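Local coordinates for protein cytochrome P450 (Novosphingobium aromaticivorans, PDB 3OFT) that belongs to the cytochrome P450 family of haem proteins and holds an iron protoporphyrin IX within a largely helical fold, at residues Glu65-Gln70 with Arg285-Asp290. Residues are numbered along the deposited sequence; the frame is centred on the assembly and turned at random.
Sequences ERLSSQ and RNAVAD. With HEM (protoporphyrin IX containing Fe), chain D.
Ser-68 and Asn-286 exchange backbone hydrogen bonds in both directions, Ser-68 N to Asn-286 O and Asn-286 N to Ser-68 O, each 2.9 Å long, forming an antiparallel hydrogen-bonded pair. A third bond, Val-288 N to Arg-66 O with an N-H...O angle of 165°, carries the pairing past the adjoining non-hydrogen-bonded pair of Leu-67 and Ala-287.

Apolar contact is modest: Leu-67 CD2 meets Ala-287 CB at 3.8 Å, while beyond the strand end Val-288 CG1 packs against Ser-68 CB.

The Ser-68 and Asn-286 side chains share one face, where a water joins Ser-68 OG to Asn-286 ND2. Ser-68 OG accepts from Gln-70 N at 3.0 Å, an ST turn, and also bonds to Asp-90; Asn-286 OD1 takes the backbone N-H of Cys-71.

A bend at chi2 (-67°) carries Arg-285 CD past the carbonyls of Leu-67 and Ser-68. Arg-285 NH1 hydrogen-bonds haem O1A at 2.9 Å and Arg-285 NH2 haem O2A at 2.8 Å, a two-pronged grip fixing the rotation of both flat groups. Ser-69 OG lies over the centre of one guanidinium face, and a water accepts from Arg-285 NE. The contact illustrates how strand register places a cofactor-binding side chain: outermost strand 67-68 pairs with strand 282-287, which supplies the propionate-binding arginine familiar from P450s.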
loop_
_atom_site.group_PDB
_atom_site.type_symbol
_atom_site.label_atom_id
_atom_site.label_comp_id
_atom_site.label_asym_id
_atom_site.label_seq_id
_atom_site.Cartn_x
_atom_site.Cartn_y
_atom_site.Cartn_z
ATOM N N GLU A 65 -11.620 -17.495 -5.148
ATOM C CA GLU A 65 -11.666 -18.877 -5.647
ATOM C C GLU A 65 -11.288 -19.007 -7.140
ATOM O O GLU A 65 -10.484 -19.856 -7.522
ATOM C CB GLU A 65 -13.021 -19.548 -5.334
ATOM C CG GLU A 65 -13.128 -20.992 -5.951
ATOM C CD GLU A 65 -14.453 -21.702 -5.687
ATOM O OE1 GLU A 65 -15.452 -21.000 -5.405
ATOM O OE2 GLU A 65 -14.481 -22.962 -5.759
ATOM N N ARG A 66 -11.792 -18.123 -7.973
ATOM C CA ARG A 66 -11.571 -18.252 -9.400
ATOM C C ARG A 66 -10.453 -17.361 -9.937
ATOM O O ARG A 66 -9.920 -17.635 -11.004
ATOM C CB ARG A 66 -12.870 -18.005 -10.136
ATOM C CG ARG A 66 -13.974 -18.993 -9.729
ATOM C CD ARG A 66 -15.163 -18.791 -10.619
ATOM N NE ARG A 66 -15.812 -17.501 -10.331
ATOM C CZ ARG A 66 -16.823 -16.992 -11.019
ATOM N NH1 ARG A 66 -17.311 -17.632 -12.079
ATOM N NH2 ARG A 66 -17.350 -15.833 -10.659
ATOM N N LEU A 67 -10.076 -16.328 -9.178
ATOM C CA LEU A 67 -8.977 -15.421 -9.573
ATOM C C LEU A 67 -7.888 -15.505 -8.511
ATOM O O LEU A 67 -8.011 -14.906 -7.440
ATOM C CB LEU A 67 -9.493 -13.983 -9.719
ATOM C CG LEU A 67 -10.553 -13.753 -10.795
ATOM C CD1 LEU A 67 -10.809 -12.247 -10.855
ATOM C CD2 LEU A 67 -10.087 -14.242 -12.173
ATOM N N SER A 68 -6.836 -16.246 -8.846
ATOM C CA SER A 68 -5.723 -16.595 -7.986
ATOM C C SER A 68 -4.821 -15.404 -7.805
ATOM O O SER A 68 -4.673 -14.549 -8.708
ATOM C CB SER A 68 -4.908 -17.774 -8.581
ATOM O OG SER A 68 -3.676 -18.060 -7.883
ATOM N N SER A 69 -4.205 -15.388 -6.628
ATOM C CA SER A 69 -3.247 -14.348 -6.230
ATOM C C SER A 69 -1.830 -14.785 -6.545
ATOM O O SER A 69 -0.861 -14.087 -6.200
ATOM C CB SER A 69 -3.350 -14.042 -4.739
ATOM O OG SER A 69 -4.559 -13.340 -4.477
ATOM N N GLN A 70 -1.692 -15.943 -7.188
ATOM C CA GLN A 70 -0.365 -16.500 -7.375
ATOM C C GLN A 70 0.568 -15.654 -8.212
ATOM O O GLN A 70 1.769 -15.579 -7.930
ATOM C CB GLN A 70 -0.466 -17.844 -8.091
ATOM C CG GLN A 70 0.550 -18.763 -7.661
ATOM C CD GLN A 70 -0.060 -19.706 -6.683
ATOM O OE1 GLN A 70 -0.672 -19.281 -5.675
ATOM N NE2 GLN A 70 0.045 -21.004 -6.980
ATOM N N ARG A 285 -4.393 -10.561 -10.696
ATOM C CA ARG A 285 -4.852 -11.932 -10.429
ATOM C C ARG A 285 -4.679 -12.740 -11.686
ATOM O O ARG A 285 -4.687 -12.169 -12.769
ATOM C CB ARG A 285 -6.369 -11.941 -10.107
ATOM C CG ARG A 285 -6.791 -11.138 -8.832
ATOM C CD ARG A 285 -6.214 -11.832 -7.597
ATOM N NE ARG A 285 -6.778 -11.269 -6.350
ATOM C CZ ARG A 285 -6.110 -10.501 -5.512
ATOM N NH1 ARG A 285 -4.843 -10.131 -5.732
ATOM N NH2 ARG A 285 -6.712 -10.116 -4.391
ATOM N N ASN A 286 -4.589 -14.067 -11.561
ATOM C CA ASN A 286 -4.592 -14.906 -12.748
ATOM C C ASN A 286 -5.797 -15.818 -12.634
ATOM O O ASN A 286 -6.048 -16.421 -11.593
ATOM C CB ASN A 286 -3.261 -15.711 -12.892
ATOM C CG ASN A 286 -2.914 -16.526 -11.647
ATOM O OD1 ASN A 286 -2.612 -15.985 -10.564
ATOM N ND2 ASN A 286 -2.900 -17.845 -11.802
ATOM N N ALA A 287 -6.553 -15.917 -13.710
ATOM C CA ALA A 287 -7.733 -16.760 -13.671
ATOM C C ALA A 287 -7.366 -18.252 -13.584
ATOM O O ALA A 287 -6.548 -18.752 -14.367
ATOM C CB ALA A 287 -8.626 -16.475 -14.867
ATOM N N VAL A 288 -7.965 -18.958 -12.623
ATOM C CA VAL A 288 -7.835 -20.444 -12.524
ATOM C C VAL A 288 -9.128 -21.233 -12.889
ATOM O O VAL A 288 -9.133 -22.498 -12.910
ATOM C CB VAL A 288 -7.290 -20.904 -11.147
ATOM C CG1 VAL A 288 -5.826 -20.460 -10.962
ATOM C CG2 VAL A 288 -8.193 -20.387 -10.035
ATOM N N ALA A 289 -10.202 -20.481 -13.139
ATOM C CA ALA A 289 -11.478 -20.971 -13.695
ATOM C C ALA A 289 -11.986 -19.841 -14.568
ATOM O O ALA A 289 -11.615 -18.699 -14.335
ATOM C CB ALA A 289 -12.486 -21.266 -12.582
ATOM N N ASP A 290 -12.838 -20.126 -15.559
ATOM C CA ASP A 290 -13.435 -19.036 -16.360
ATOM C C ASP A 290 -14.341 -18.189 -15.461
ATOM O O ASP A 290 -14.974 -18.721 -14.522
ATOM C CB ASP A 290 -14.268 -19.573 -17.530
ATOM C CG ASP A 290 -13.429 -20.317 -18.591
ATOM O OD1 ASP A 290 -12.176 -20.230 -18.614
ATOM O OD2 ASP A 290 -14.055 -20.991 -19.439
HETATM C CHA HEM D . -2.453 -6.901 1.663
HETATM C CHB HEM D . -2.881 -2.111 0.906
HETATM C CHC HEM D . -0.137 -1.280 4.790
HETATM C CHD HEM D . 1.111 -5.921 4.886
HETATM C C1A HEM D . -2.852 -5.668 1.181
HETATM C C2A HEM D . -3.809 -5.477 0.117
HETATM C C3A HEM D . -3.950 -4.176 -0.111
HETATM C C4A HEM D . -3.040 -3.470 0.793
HETATM C CMA HEM D . -4.857 -3.568 -1.210
HETATM C CAA HEM D . -4.595 -6.609 -0.607
HETATM C CBA HEM D . -3.699 -7.175 -1.686
HETATM C CGA HEM D . -4.409 -8.221 -2.534
HETATM O O1A HEM D . -3.719 -8.864 -3.385
HETATM O O2A HEM D . -5.652 -8.459 -2.413
HETATM C C1B HEM D . -2.184 -1.444 1.905
HETATM C C2B HEM D . -2.159 -0.019 2.115
HETATM C C3B HEM D . -1.392 0.190 3.204
HETATM C C4B HEM D . -0.926 -1.095 3.687
HETATM C CMB HEM D . -2.900 0.999 1.230
HETATM C CAB HEM D . -0.958 1.479 3.909
HETATM C CBB HEM D . -1.280 2.708 3.467
HETATM C C1C HEM D . 0.467 -2.431 5.202
HETATM C C2C HEM D . 1.332 -2.603 6.362
HETATM C C3C HEM D . 1.697 -3.916 6.349
HETATM C C4C HEM D . 1.005 -4.591 5.276
HETATM C CMC HEM D . 1.759 -1.461 7.338
HETATM C CAC HEM D . 2.581 -4.727 7.329
HETATM C CBC HEM D . 3.600 -4.186 7.989
HETATM C C1D HEM D . 0.265 -6.603 4.075
HETATM C C2D HEM D . 0.293 -8.049 3.901
HETATM C C3D HEM D . -0.841 -8.342 2.937
HETATM C C4D HEM D . -1.424 -7.080 2.574
HETATM C CMD HEM D . 1.243 -9.077 4.611
HETATM C CAD HEM D . -1.226 -9.770 2.452
HETATM C CBD HEM D . -2.486 -10.157 3.246
HETATM C CGD HEM D . -2.973 -11.475 2.633
HETATM O O1D HEM D . -2.580 -11.853 1.511
HETATM O O2D HEM D . -3.813 -12.154 3.233
HETATM N NA HEM D . -2.412 -4.408 1.592
HETATM N NB HEM D . -1.461 -2.049 2.912
HETATM N NC HEM D . 0.258 -3.664 4.604
HETATM N ND HEM D . -0.734 -6.072 3.267
HETATM FE FE HEM D . -1.143 -4.055 3.143
HETATM O O HOH W 1 -9.567 -12.244 -6.553
HETATM O O HOH W 2 -2.343 -20.040 -9.500
HETATM O O HOH W 3 0.690 -3.964 1.612
#